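Local coordinates for pesticidal crystal protein Cry4Aa (Bacillus thuringiensis, PDB 2C9K) that kills mosquito larvae by binding to midgut epithelial cells and causing their colloid-osmotic lysis through pore formation, at residues 4-9 with 232-237; 261-266 with 430-435; 286-289 with 293-296; 314-319 with 449-454; 377-382 with 386-391. One frame throughout, in Å; residues are numbered along the deposited sequence.

Contact 1: residues 4-9 with 232-237; sequences SAYTIV and MTTAVL
With its CG opposite the carbonyl carbon and alongside the backbone N (chi1 -66°), Y6 swings its ring off helix 5-16 and over A235 of helix 222-240. T234 places OG1 between its own backbone N and carbonyl carbon (chi1 69°), which sets OG1 in packing contact with Y6 CB (3.8 Å) while it bonds to K231 O in its own helix. The methyl of A235 lies over one face of the Y6 ring as a CH-pi contact: its CB is 3.5 Å from the centroid, displaced toward the CD2–CE2 side. With only a methyl at A235, the backbones come close here, the CA atoms of Y6 and A235 being 4.6 Å apart. Both helices belong to the N-terminal helical bundle of the three-domain Cry toxins, the domain associated with pore formation, and here their short segments run at 46° to each other. The ring of Y6 also meets that of F50 and touches S141 of helix 140-164. A water links the helices by donating to Y6 O (2.9 Å) and to A235 O (3.1 Å). In helix 222-240 a wider pi-type turn covers 233-237, where the carbonyl of M232 accepts from both V236 N and L237 N. T7 OG1 bonds to I411 O, while T7 CG2 packs 4.3 Å from T234 CB.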
# COMPACT_ATOMS: atom_id res chain seq x y z
N SER A 4 -7.63 -6.06 -12.00
CA SER A 4 -7.07 -6.81 -10.89
C SER A 4 -5.59 -7.17 -10.90
O SER A 4 -5.07 -7.64 -9.90
CB SER A 4 -7.87 -8.09 -10.68
OG SER A 4 -7.73 -8.97 -11.78
N ALA A 5 -4.91 -6.97 -12.02
CA ALA A 5 -3.49 -7.31 -12.07
C ALA A 5 -2.72 -6.53 -11.01
O ALA A 5 -1.88 -7.10 -10.30
CB ALA A 5 -2.92 -7.01 -13.45
N TYR A 6 -2.99 -5.23 -10.89
CA TYR A 6 -2.33 -4.38 -9.91
C TYR A 6 -2.31 -5.06 -8.54
O TYR A 6 -1.25 -5.31 -7.97
CB TYR A 6 -3.07 -3.04 -9.77
CG TYR A 6 -3.03 -2.16 -11.01
CD1 TYR A 6 -4.02 -1.20 -11.21
CD2 TYR A 6 -2.01 -2.27 -11.95
CE1 TYR A 6 -3.99 -0.37 -12.32
CE2 TYR A 6 -1.97 -1.44 -13.07
CZ TYR A 6 -2.96 -0.49 -13.25
OH TYR A 6 -2.94 0.33 -14.36
N THR A 7 -3.50 -5.37 -8.03
CA THR A 7 -3.61 -6.01 -6.73
C THR A 7 -3.15 -7.47 -6.69
O THR A 7 -2.75 -7.95 -5.64
CB THR A 7 -5.05 -5.90 -6.18
OG1 THR A 7 -5.99 -6.26 -7.21
CG2 THR A 7 -5.34 -4.48 -5.72
N ILE A 8 -3.19 -8.18 -7.82
CA ILE A 8 -2.73 -9.58 -7.84
C ILE A 8 -1.20 -9.66 -7.89
O ILE A 8 -0.59 -10.44 -7.16
CB ILE A 8 -3.26 -10.37 -9.06
CG1 ILE A 8 -4.78 -10.58 -8.94
CG2 ILE A 8 -2.55 -11.72 -9.13
CD1 ILE A 8 -5.39 -11.18 -10.18
N VAL A 9 -0.59 -8.89 -8.77
CA VAL A 9 0.86 -8.89 -8.87
C VAL A 9 1.45 -8.54 -7.51
O VAL A 9 2.47 -9.09 -7.11
CB VAL A 9 1.35 -7.86 -9.90
CG1 VAL A 9 2.86 -7.76 -9.84
CG2 VAL A 9 0.90 -8.26 -11.30
N MET A 232 -2.38 4.26 -8.75
CA MET A 232 -0.93 4.12 -8.75
C MET A 232 -0.37 3.53 -7.47
O MET A 232 0.68 2.90 -7.47
CB MET A 232 -0.26 5.47 -9.02
CG MET A 232 -0.51 6.00 -10.42
SD MET A 232 -0.02 4.83 -11.72
CE MET A 232 -1.56 4.05 -12.10
N THR A 233 -1.06 3.72 -6.35
CA THR A 233 -0.57 3.14 -5.12
C THR A 233 -0.64 1.62 -5.25
O THR A 233 0.31 0.93 -4.92
CB THR A 233 -1.40 3.58 -3.91
OG1 THR A 233 -1.09 4.94 -3.60
CG2 THR A 233 -1.11 2.69 -2.71
N THR A 234 -1.78 1.12 -5.73
CA THR A 234 -1.97 -0.31 -5.89
C THR A 234 -1.17 -0.88 -7.06
O THR A 234 -0.96 -2.09 -7.13
CB THR A 234 -3.45 -0.65 -6.11
OG1 THR A 234 -3.87 -0.17 -7.39
CG2 THR A 234 -4.29 -0.01 -5.05
N ALA A 235 -0.74 -0.02 -7.98
CA ALA A 235 0.03 -0.49 -9.13
C ALA A 235 1.52 -0.35 -8.91
O ALA A 235 2.27 -1.32 -8.99
CB ALA A 235 -0.39 0.26 -10.39
N VAL A 236 1.97 0.86 -8.59
CA VAL A 236 3.38 1.09 -8.38
C VAL A 236 3.85 1.08 -6.92
O VAL A 236 4.53 0.15 -6.50
CB VAL A 236 3.80 2.42 -9.03
CG1 VAL A 236 5.32 2.59 -8.96
CG2 VAL A 236 3.31 2.46 -10.46
N LEU A 237 3.49 2.10 -6.15
CA LEU A 237 3.93 2.20 -4.76
C LEU A 237 3.88 0.91 -3.94
O LEU A 237 4.82 0.62 -3.18
CB LEU A 237 3.16 3.31 -4.05
CG LEU A 237 3.13 4.66 -4.78
CD1 LEU A 237 2.60 5.74 -3.85
CD2 LEU A 237 4.52 5.02 -5.26
O HOH W 1 0.98 -4.09 -9.30

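Contact 2: residues 261-266 with 430-435; sequences REIYQV and YSHILS
The side chains of R261 and H432 cross at about a right angle; their flat groups, with planes 32° apart, meet at their edges. R261 NH2 donates to H432 NE2 over 2.7 Å; NE2 lies close to the guanidinium plane, and NH2 is tilted 16° from the ring plane. On its far side the ring donates from ND1 to S431 OG (2.9 Å), nearly in plane, so that bonds at both nitrogens fix its rotation and leave NE2 as the accepting one. I263 comes in across both groups: its CG2 sits over one face of the guanidinium, offset toward the rim, and its CD1 approaches H432 NE2 to 3.5 Å. The sharp turn of the R261 chain at chi2 (-60°) carries the guanidinium back toward the histidine. Further along, S435 OG donates to E262 OE2 over 2.6 Å, using the anti lone pair of that oxygen, which also forms a salt bridge with R288. R261 NH2 also forms a salt bridge with D238 OD2, which probably balances the arginine's charge and helps hold the guanidinium in place. The contact spans one antiparallel sheet of the beta-prism domain: strands 262-267 and 432-440 are its outer members and pair with strand 450-457 between them, while R261 and I263 also touch T233 and T230 of helix 222-240 in the helical bundle.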
# COMPACT_ATOMS: atom_id res chain seq x y z
N ARG A 261 -0.45 1.73 4.32
CA ARG A 261 -1.08 2.93 3.74
C ARG A 261 -2.59 2.83 3.48
O ARG A 261 -3.13 1.73 3.25
CB ARG A 261 -0.40 3.27 2.41
CG ARG A 261 -0.98 2.54 1.20
CD ARG A 261 -0.86 1.03 1.33
NE ARG A 261 -1.34 0.33 0.14
CZ ARG A 261 -2.62 0.04 -0.09
NH1 ARG A 261 -3.55 0.39 0.78
NH2 ARG A 261 -2.95 -0.60 -1.21
N GLU A 262 -3.27 3.97 3.50
CA GLU A 262 -4.71 4.01 3.21
C GLU A 262 -4.94 4.60 1.82
O GLU A 262 -4.13 5.40 1.33
CB GLU A 262 -5.47 4.90 4.21
CG GLU A 262 -5.73 4.29 5.58
CD GLU A 262 -6.66 5.13 6.44
OE1 GLU A 262 -6.34 6.29 6.75
OE2 GLU A 262 -7.74 4.62 6.82
N ILE A 263 -6.03 4.20 1.18
CA ILE A 263 -6.39 4.75 -0.12
C ILE A 263 -7.88 5.03 -0.03
O ILE A 263 -8.58 4.39 0.74
CB ILE A 263 -6.06 3.79 -1.29
CG1 ILE A 263 -6.80 2.47 -1.14
CG2 ILE A 263 -4.55 3.59 -1.37
CD1 ILE A 263 -6.55 1.52 -2.30
N TYR A 264 -8.36 6.00 -0.81
CA TYR A 264 -9.76 6.40 -0.73
C TYR A 264 -10.52 6.38 -2.05
O TYR A 264 -9.96 6.62 -3.12
CB TYR A 264 -9.87 7.82 -0.16
CG TYR A 264 -9.02 8.10 1.07
CD1 TYR A 264 -7.65 8.25 0.97
CD2 TYR A 264 -9.61 8.23 2.34
CE1 TYR A 264 -6.87 8.52 2.09
CE2 TYR A 264 -8.84 8.49 3.46
CZ TYR A 264 -7.47 8.64 3.34
OH TYR A 264 -6.69 8.90 4.45
N GLN A 265 -11.81 6.10 -1.95
CA GLN A 265 -12.71 6.09 -3.09
C GLN A 265 -13.76 7.12 -2.66
O GLN A 265 -14.09 7.19 -1.48
CB GLN A 265 -13.33 4.70 -3.28
CG GLN A 265 -12.31 3.61 -3.61
CD GLN A 265 -12.93 2.22 -3.81
OE1 GLN A 265 -13.86 1.84 -3.09
NE2 GLN A 265 -12.40 1.46 -4.75
N VAL A 266 -14.27 7.93 -3.58
CA VAL A 266 -15.24 8.95 -3.17
C VAL A 266 -16.64 8.88 -3.77
O VAL A 266 -16.86 8.34 -4.85
CB VAL A 266 -14.62 10.38 -3.36
CG1 VAL A 266 -13.33 10.28 -4.15
CG2 VAL A 266 -15.61 11.31 -4.03
N TYR A 430 -9.70 -11.14 -1.11
CA TYR A 430 -9.88 -9.69 -1.11
C TYR A 430 -8.54 -9.04 -0.76
O TYR A 430 -7.81 -9.53 0.09
CB TYR A 430 -10.96 -9.29 -0.11
CG TYR A 430 -10.62 -9.65 1.32
CD1 TYR A 430 -10.10 -8.69 2.19
CD2 TYR A 430 -10.75 -10.96 1.78
CE1 TYR A 430 -9.72 -9.04 3.49
CE2 TYR A 430 -10.37 -11.31 3.07
CZ TYR A 430 -9.86 -10.35 3.91
OH TYR A 430 -9.46 -10.70 5.18
N SER A 431 -8.23 -7.92 -1.41
CA SER A 431 -6.97 -7.22 -1.18
C SER A 431 -7.04 -6.05 -0.21
O SER A 431 -6.01 -5.61 0.32
CB SER A 431 -6.42 -6.72 -2.50
OG SER A 431 -7.30 -5.76 -3.06
N HIS A 432 -8.24 -5.53 0.02
CA HIS A 432 -8.39 -4.41 0.93
C HIS A 432 -9.61 -4.57 1.82
O HIS A 432 -10.54 -5.29 1.48
CB HIS A 432 -8.51 -3.09 0.15
CG HIS A 432 -7.24 -2.65 -0.51
ND1 HIS A 432 -6.71 -3.30 -1.61
CD2 HIS A 432 -6.42 -1.60 -0.26
CE1 HIS A 432 -5.61 -2.68 -2.00
NE2 HIS A 432 -5.42 -1.64 -1.20
N ILE A 433 -9.59 -3.89 2.97
CA ILE A 433 -10.69 -3.91 3.93
C ILE A 433 -11.05 -2.47 4.29
O ILE A 433 -10.18 -1.59 4.31
CB ILE A 433 -10.30 -4.65 5.24
CG1 ILE A 433 -9.26 -3.82 6.00
CG2 ILE A 433 -9.81 -6.07 4.93
CD1 ILE A 433 -8.96 -4.36 7.38
N LEU A 434 -12.32 -2.22 4.59
CA LEU A 434 -12.75 -0.87 4.94
C LEU A 434 -12.04 -0.44 6.22
O LEU A 434 -11.89 -1.23 7.14
CB LEU A 434 -14.27 -0.81 5.15
CG LEU A 434 -14.73 0.64 5.32
CD1 LEU A 434 -14.56 1.37 4.00
CD2 LEU A 434 -16.18 0.69 5.78
N SER A 435 -11.62 0.82 6.30
CA SER A 435 -10.94 1.25 7.51
C SER A 435 -11.50 2.51 8.13
O SER A 435 -11.24 2.79 9.29
CB SER A 435 -9.45 1.45 7.21
OG SER A 435 -9.24 2.52 6.32

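Contact 3: residues 286-289 with 293-296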
# COMPACT_ATOMS: atom_id res chain seq x y z
N LEU A 286 -11.28 15.27 3.55
CA LEU A 286 -11.74 13.99 3.00
C LEU A 286 -10.79 12.82 3.24
O LEU A 286 -11.15 11.67 3.00
CB LEU A 286 -12.04 14.13 1.50
CG LEU A 286 -13.35 14.85 1.15
CD1 LEU A 286 -13.36 15.30 -0.31
CD2 LEU A 286 -14.52 13.92 1.43
N THR A 287 -9.59 13.10 3.73
CA THR A 287 -8.62 12.04 3.98
C THR A 287 -8.16 12.10 5.44
O THR A 287 -8.54 13.01 6.16
CB THR A 287 -7.41 12.15 3.03
OG1 THR A 287 -6.81 13.45 3.14
CG2 THR A 287 -7.86 11.93 1.59
N ARG A 288 -7.34 11.16 5.88
CA ARG A 288 -6.89 11.16 7.26
C ARG A 288 -5.44 11.55 7.41
O ARG A 288 -4.59 11.10 6.64
CB ARG A 288 -7.13 9.79 7.91
CG ARG A 288 -8.60 9.38 7.94
CD ARG A 288 -8.79 7.93 8.34
NE ARG A 288 -8.40 7.67 9.72
CZ ARG A 288 -8.17 6.45 10.21
NH1 ARG A 288 -8.29 5.39 9.44
NH2 ARG A 288 -7.79 6.30 11.47
N ARG A 289 -5.14 12.38 8.40
CA ARG A 289 -3.77 12.80 8.65
C ARG A 289 -2.92 11.60 9.07
O ARG A 289 -3.44 10.63 9.64
CB ARG A 289 -3.73 13.87 9.74
CG ARG A 289 -3.65 15.28 9.20
CD ARG A 289 -4.67 16.18 9.86
NE ARG A 289 -4.34 16.55 11.23
CZ ARG A 289 -5.19 17.14 12.07
NH1 ARG A 289 -6.43 17.42 11.67
NH2 ARG A 289 -4.81 17.45 13.30
N PHE A 293 -1.66 2.89 12.47
CA PHE A 293 -2.66 2.02 11.85
C PHE A 293 -3.88 1.80 12.75
O PHE A 293 -3.74 1.52 13.95
CB PHE A 293 -2.03 0.68 11.48
CG PHE A 293 -2.86 -0.13 10.55
CD1 PHE A 293 -2.77 0.06 9.18
CD2 PHE A 293 -3.76 -1.07 11.04
CE1 PHE A 293 -3.58 -0.67 8.32
CE2 PHE A 293 -4.57 -1.80 10.18
CZ PHE A 293 -4.48 -1.60 8.82
N THR A 294 -5.09 1.92 12.19
CA THR A 294 -6.30 1.69 12.99
C THR A 294 -7.21 0.62 12.38
O THR A 294 -7.24 0.42 11.17
CB THR A 294 -7.16 2.99 13.17
OG1 THR A 294 -7.68 3.41 11.90
CG2 THR A 294 -6.35 4.10 13.78
N TRP A 295 -7.95 -0.06 13.25
CA TRP A 295 -8.90 -1.08 12.81
C TRP A 295 -10.32 -0.58 13.08
O TRP A 295 -10.60 -0.02 14.14
CB TRP A 295 -8.64 -2.39 13.55
CG TRP A 295 -7.25 -2.87 13.38
CD1 TRP A 295 -6.18 -2.61 14.19
CD2 TRP A 295 -6.77 -3.73 12.35
NE1 TRP A 295 -5.06 -3.25 13.72
CE2 TRP A 295 -5.40 -3.95 12.59
CE3 TRP A 295 -7.37 -4.33 11.24
CZ2 TRP A 295 -4.62 -4.75 11.76
CZ3 TRP A 295 -6.59 -5.12 10.42
CH2 TRP A 295 -5.23 -5.32 10.68
N LEU A 296 -11.20 -0.77 12.11
CA LEU A 296 -12.57 -0.29 12.23
C LEU A 296 -13.45 -1.15 13.12
O LEU A 296 -13.82 -2.25 12.73
CB LEU A 296 -13.20 -0.23 10.83
CG LEU A 296 -14.58 0.41 10.72
CD1 LEU A 296 -14.51 1.86 11.22
CD2 LEU A 296 -15.06 0.34 9.27
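The planar guanidinium of R288 meets T294 at its edge: the hydroxyl oxygen and CB of the threonine both lie in or near its plane, and the group makes a cation-pi contact with the ring of F436. This joins the segment that follows helix 279-286 to the start of strand 294-303 in the beta-prism domain. Arginine and threonine approach from opposite directions. The arginine grips end-on, with two nitrogens converging on one oxygen: R288 NH2 to T294 OG1 is the shorter bond at 2.9 Å (157° at the hydrogen), and R288 NH1 to T294 OG1 is longer, 3.2 Å, and more bent. A kink at chi3 (66°) in an otherwise extended chain aims the group at the strand. NH1 is shared with E262, and the backbone N of R288 is bonded to Y264 OH. A molecule of methylpentanediol, probably from the crystallisation liquor, is bound about 4 Å from the arginine side chain. On the other side of the strand, F293 and W295 point away from R288. There F293 CE2 lies over the six-membered ring of the W295 indole, and W295 NE1 bonds to T323 OG1.

Contact 4: residues 314-319 with 449-454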
# COMPACT_ATOMS: atom_id res chain seq x y z
N THR A 314 -28.54 11.05 8.40
CA THR A 314 -28.24 12.43 8.69
C THR A 314 -26.77 12.70 8.89
O THR A 314 -26.21 13.63 8.32
CB THR A 314 -29.03 12.85 9.93
OG1 THR A 314 -30.26 13.46 9.51
CG2 THR A 314 -28.23 13.81 10.79
N SER A 315 -26.14 11.86 9.72
CA SER A 315 -24.73 12.02 10.05
C SER A 315 -24.13 10.67 10.44
O SER A 315 -24.82 9.65 10.40
CB SER A 315 -24.60 12.99 11.22
OG SER A 315 -25.48 12.59 12.27
N HIS A 316 -22.85 10.64 10.81
CA HIS A 316 -22.23 9.39 11.22
C HIS A 316 -20.90 9.58 11.92
O HIS A 316 -20.37 10.68 11.96
CB HIS A 316 -22.01 8.47 10.01
CG HIS A 316 -20.85 8.85 9.15
ND1 HIS A 316 -20.84 9.98 8.36
CD2 HIS A 316 -19.65 8.25 8.96
CE1 HIS A 316 -19.69 10.05 7.71
NE2 HIS A 316 -18.95 9.02 8.06
N TYR A 317 -20.39 8.51 12.51
CA TYR A 317 -19.09 8.53 13.18
C TYR A 317 -18.52 7.12 13.19
O TYR A 317 -19.25 6.14 13.07
CB TYR A 317 -19.21 9.13 14.60
CG TYR A 317 -19.99 8.32 15.61
CD1 TYR A 317 -19.45 7.17 16.19
CD2 TYR A 317 -21.28 8.69 15.97
CE1 TYR A 317 -20.18 6.42 17.10
CE2 TYR A 317 -22.02 7.95 16.89
CZ TYR A 317 -21.47 6.81 17.45
OH TYR A 317 -22.20 6.05 18.33
N ASN A 318 -17.20 7.02 13.30
CA ASN A 318 -16.51 5.73 13.30
C ASN A 318 -15.97 5.39 14.69
O ASN A 318 -15.61 6.29 15.45
CB ASN A 318 -15.29 5.76 12.35
CG ASN A 318 -15.65 6.17 10.94
OD1 ASN A 318 -16.03 5.34 10.12
ND2 ASN A 318 -15.53 7.47 10.65
N MET A 319 -15.94 4.10 15.00
CA MET A 319 -15.39 3.59 16.26
C MET A 319 -14.22 2.71 15.82
O MET A 319 -14.38 1.81 14.98
CB MET A 319 -16.42 2.77 17.04
CG MET A 319 -17.48 3.60 17.78
SD MET A 319 -16.80 4.79 18.99
CE MET A 319 -16.26 3.70 20.30
N GLN A 449 -23.41 16.36 0.47
CA GLN A 449 -22.34 15.82 1.30
C GLN A 449 -21.55 14.83 0.45
O GLN A 449 -22.13 14.04 -0.28
CB GLN A 449 -22.96 15.11 2.50
CG GLN A 449 -22.00 14.74 3.60
CD GLN A 449 -22.70 13.97 4.73
OE1 GLN A 449 -22.07 13.60 5.72
NE2 GLN A 449 -23.99 13.74 4.57
N VAL A 450 -20.22 14.91 0.54
CA VAL A 450 -19.33 14.02 -0.21
C VAL A 450 -18.64 13.06 0.76
O VAL A 450 -18.09 13.49 1.77
CB VAL A 450 -18.23 14.81 -0.97
CG1 VAL A 450 -17.23 13.85 -1.56
CG2 VAL A 450 -18.85 15.64 -2.07
N TYR A 451 -18.67 11.77 0.45
CA TYR A 451 -18.04 10.79 1.32
C TYR A 451 -16.80 10.20 0.68
O TYR A 451 -16.60 10.28 -0.53
CB TYR A 451 -18.99 9.63 1.64
CG TYR A 451 -20.33 10.00 2.26
CD1 TYR A 451 -21.38 10.46 1.47
CD2 TYR A 451 -20.55 9.85 3.62
CE1 TYR A 451 -22.63 10.74 2.02
CE2 TYR A 451 -21.78 10.13 4.19
CZ TYR A 451 -22.82 10.57 3.39
OH TYR A 451 -24.05 10.84 3.96
N THR A 452 -15.96 9.59 1.51
CA THR A 452 -14.77 8.91 1.04
C THR A 452 -14.69 7.65 1.88
O THR A 452 -14.97 7.67 3.08
CB THR A 452 -13.50 9.72 1.27
OG1 THR A 452 -13.51 10.26 2.59
CG2 THR A 452 -13.38 10.84 0.26
N PHE A 453 -14.34 6.55 1.24
CA PHE A 453 -14.22 5.28 1.94
C PHE A 453 -12.75 4.91 1.98
O PHE A 453 -12.12 4.75 0.94
CB PHE A 453 -15.06 4.22 1.22
CG PHE A 453 -16.54 4.54 1.18
CD1 PHE A 453 -17.03 5.50 0.30
CD2 PHE A 453 -17.42 3.93 2.07
CE1 PHE A 453 -18.38 5.86 0.32
CE2 PHE A 453 -18.77 4.28 2.09
CZ PHE A 453 -19.25 5.25 1.21
N ALA A 454 -12.21 4.81 3.18
CA ALA A 454 -10.80 4.47 3.39
C ALA A 454 -10.61 2.97 3.30
O ALA A 454 -11.43 2.21 3.80
CB ALA A 454 -10.35 4.98 4.74
O HOH W 2 -23.07 11.17 7.22
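Strands 314-319 and 450-454 belong to different sheets and face each other without backbone pairing, the CA atoms of H316 and Y451 standing 10.8 Å apart. The two rings reach into the interval, passing in opposite directions. H316 CE1 comes to 4.1 Å from CE2 of Y451, close to the plane of the phenol and at its edge, with the ring planes inclined at 43° and the centroids 5.9 Å apart. For the histidine, chi1 of 77° sets CG between backbone N and carbonyl carbon and directs the imidazole across the interface. Q449 runs out fully extended, its CG 4.2 Å above one face of the Y451 ring and its amide beyond. A water joins the two sides: it lies 2.8 Å from H316 ND1, donates to Q449 OE1 at 3.0 Å, and reaches Y451 OH only weakly. Such packing of sheet against sheet builds the core of the beta-prism domain, and H316 is also stacked on F301. Q449 OE1 has S439 OG as its main partner beside the water. H316 is held at both nitrogens in this buried layer: NE2 bonds to the carbonyl of I437, which implies that NE2 carries a proton, while the water meets ND1.

Contact 5: residues 377-382 with 386-391; sequences DFFITN and LLEKEL
Four backbone hydrogen bonds join F378 with K389 and I380 with L387, making these the hydrogen-bonded pairs of an antiparallel hairpin. F378 N to K389 O is 3.1 Å, with a return bond from K389 N to F378 O of 3.3 Å. I380 N to L387 O is 3.0 Å, and L387 N to I380 O 3.2 Å. On the face that carries D377, F379, E388 and E390, two carboxylates lie side by side, D377 OD2 3.3 Å from E390 OE2; K375 forms a salt bridge with that glutamate oxygen and probably offsets the repulsion. F379 and E388 both hold CG beside the backbone N (chi1 -76° and -66°), which lays them alongside each other. The carboxylate comes to the edge of the ring, its plane turned 56° from it, with E388 OE1 3.2 Å from F379 CE1. The opposite face is largely apolar. Here I380 CB is 4.2 Å from L387 CB, and I380 CD1 rests against K389 CB. F378 offers a ring edge, its CE1 3.8 Å from L391 CB. Strand 373-381 pairs on its other side with 353-362, leaving 386-392 as an outer strand of this four-stranded sheet of the beta prism, while F378 reaches across to L299 of strand 294-303 and L346 of strand 342-347.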
# COMPACT_ATOMS: atom_id res chain seq x y z
N ASP A 377 -25.14 -2.01 2.01
CA ASP A 377 -25.00 -3.45 2.03
C ASP A 377 -23.53 -3.77 2.16
O ASP A 377 -22.76 -3.59 1.21
CB ASP A 377 -25.51 -4.06 0.72
CG ASP A 377 -27.00 -4.00 0.60
OD1 ASP A 377 -27.50 -4.26 -0.52
OD2 ASP A 377 -27.68 -3.71 1.61
N PHE A 378 -23.14 -4.26 3.33
CA PHE A 378 -21.75 -4.62 3.57
C PHE A 378 -21.50 -6.09 3.23
O PHE A 378 -22.34 -6.96 3.46
CB PHE A 378 -21.38 -4.37 5.03
CG PHE A 378 -21.60 -2.95 5.47
CD1 PHE A 378 -22.85 -2.53 5.92
CD2 PHE A 378 -20.57 -2.02 5.41
CE1 PHE A 378 -23.07 -1.21 6.30
CE2 PHE A 378 -20.78 -0.70 5.78
CZ PHE A 378 -22.04 -0.29 6.22
N PHE A 379 -20.33 -6.34 2.65
CA PHE A 379 -19.92 -7.70 2.33
C PHE A 379 -18.73 -7.96 3.23
O PHE A 379 -17.58 -7.64 2.90
CB PHE A 379 -19.58 -7.82 0.85
CG PHE A 379 -20.79 -7.87 -0.03
CD1 PHE A 379 -21.76 -8.85 0.17
CD2 PHE A 379 -20.97 -6.95 -1.05
CE1 PHE A 379 -22.90 -8.91 -0.64
CE2 PHE A 379 -22.10 -7.00 -1.87
CZ PHE A 379 -23.07 -7.98 -1.66
N ILE A 380 -19.05 -8.52 4.39
CA ILE A 380 -18.12 -8.85 5.46
C ILE A 380 -17.47 -10.23 5.29
O ILE A 380 -17.99 -11.10 4.60
CB ILE A 380 -18.88 -8.80 6.80
CG1 ILE A 380 -19.33 -7.36 7.05
CG2 ILE A 380 -18.04 -9.35 7.93
CD1 ILE A 380 -20.27 -7.18 8.22
N THR A 381 -16.31 -10.40 5.92
CA THR A 381 -15.61 -11.67 5.87
C THR A 381 -15.12 -12.02 7.27
O THR A 381 -14.64 -11.14 8.00
CB THR A 381 -14.40 -11.63 4.89
OG1 THR A 381 -13.82 -12.94 4.80
CG2 THR A 381 -13.34 -10.63 5.36
N ASN A 382 -15.25 -13.28 7.66
CA ASN A 382 -14.79 -13.70 8.98
C ASN A 382 -13.71 -14.76 8.85
O ASN A 382 -13.27 -15.32 9.85
CB ASN A 382 -15.95 -14.25 9.82
CG ASN A 382 -16.49 -15.57 9.30
OD1 ASN A 382 -17.46 -16.10 9.84
ND2 ASN A 382 -15.86 -16.12 8.27
N LEU A 386 -18.86 -15.88 3.84
CA LEU A 386 -19.34 -14.54 3.50
C LEU A 386 -20.54 -14.19 4.37
O LEU A 386 -21.50 -14.95 4.45
CB LEU A 386 -19.71 -14.50 2.01
CG LEU A 386 -20.34 -13.27 1.36
CD1 LEU A 386 -21.77 -13.15 1.81
CD2 LEU A 386 -19.56 -12.02 1.71
N LEU A 387 -20.48 -13.04 5.03
CA LEU A 387 -21.56 -12.57 5.89
C LEU A 387 -22.07 -11.24 5.34
O LEU A 387 -21.31 -10.29 5.25
CB LEU A 387 -21.07 -12.34 7.31
CG LEU A 387 -20.39 -13.47 8.09
CD1 LEU A 387 -20.07 -12.98 9.50
CD2 LEU A 387 -21.29 -14.69 8.12
N GLU A 388 -23.35 -11.18 4.99
CA GLU A 388 -23.93 -9.95 4.48
C GLU A 388 -24.72 -9.26 5.57
O GLU A 388 -25.57 -9.87 6.21
CB GLU A 388 -24.84 -10.24 3.29
CG GLU A 388 -24.08 -10.77 2.08
CD GLU A 388 -24.97 -11.02 0.87
OE1 GLU A 388 -25.67 -10.08 0.45
OE2 GLU A 388 -24.94 -12.16 0.34
N LYS A 389 -24.41 -7.99 5.81
CA LYS A 389 -25.10 -7.22 6.82
C LYS A 389 -25.71 -6.01 6.16
O LYS A 389 -25.26 -5.59 5.09
CB LYS A 389 -24.13 -6.80 7.93
CG LYS A 389 -24.41 -7.46 9.25
CD LYS A 389 -24.42 -8.98 9.13
CE LYS A 389 -24.71 -9.64 10.47
NZ LYS A 389 -23.67 -9.30 11.50
N GLU A 390 -26.73 -5.44 6.78
CA GLU A 390 -27.39 -4.29 6.20
C GLU A 390 -27.51 -3.19 7.24
O GLU A 390 -27.50 -3.46 8.44
CB GLU A 390 -28.78 -4.70 5.69
CG GLU A 390 -29.32 -3.87 4.53
CD GLU A 390 -30.58 -4.49 3.90
OE1 GLU A 390 -31.61 -4.63 4.61
OE2 GLU A 390 -30.54 -4.84 2.69
N LEU A 391 -27.59 -1.96 6.77
CA LEU A 391 -27.73 -0.78 7.62
C LEU A 391 -28.65 0.15 6.83
O LEU A 391 -28.27 0.65 5.76
CB LEU A 391 -26.36 -0.13 7.85
CG LEU A 391 -26.23 0.79 9.06
CD1 LEU A 391 -26.47 0.00 10.34
CD2 LEU A 391 -24.84 1.41 9.08

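In the fold
Contact 1 lies in the helical bundle, whereas contacts 2 to 5 belong to the beta prism. Contact 1 closes before the others open along the chain; within the prism, contacts 3 and 5 fall between the segments of contact 2, and contacts 2 and 4 interleave. Contacts 1 and 2, centres about 13 Å apart, touch where T233 and T234 pack on R261 and I263. Contacts 2 and 4 share the sheet of strands 262-267, 450-457 and 432-440; contacts 2 and 3, centres about 10 Å apart, touch through R288. Contact 5, in another sheet, has its centre about 18 Å from that of contact 4. Contacts 1 and 2 thus mark the junction of the bundle with the prism, the domain associated in this family with receptor recognition.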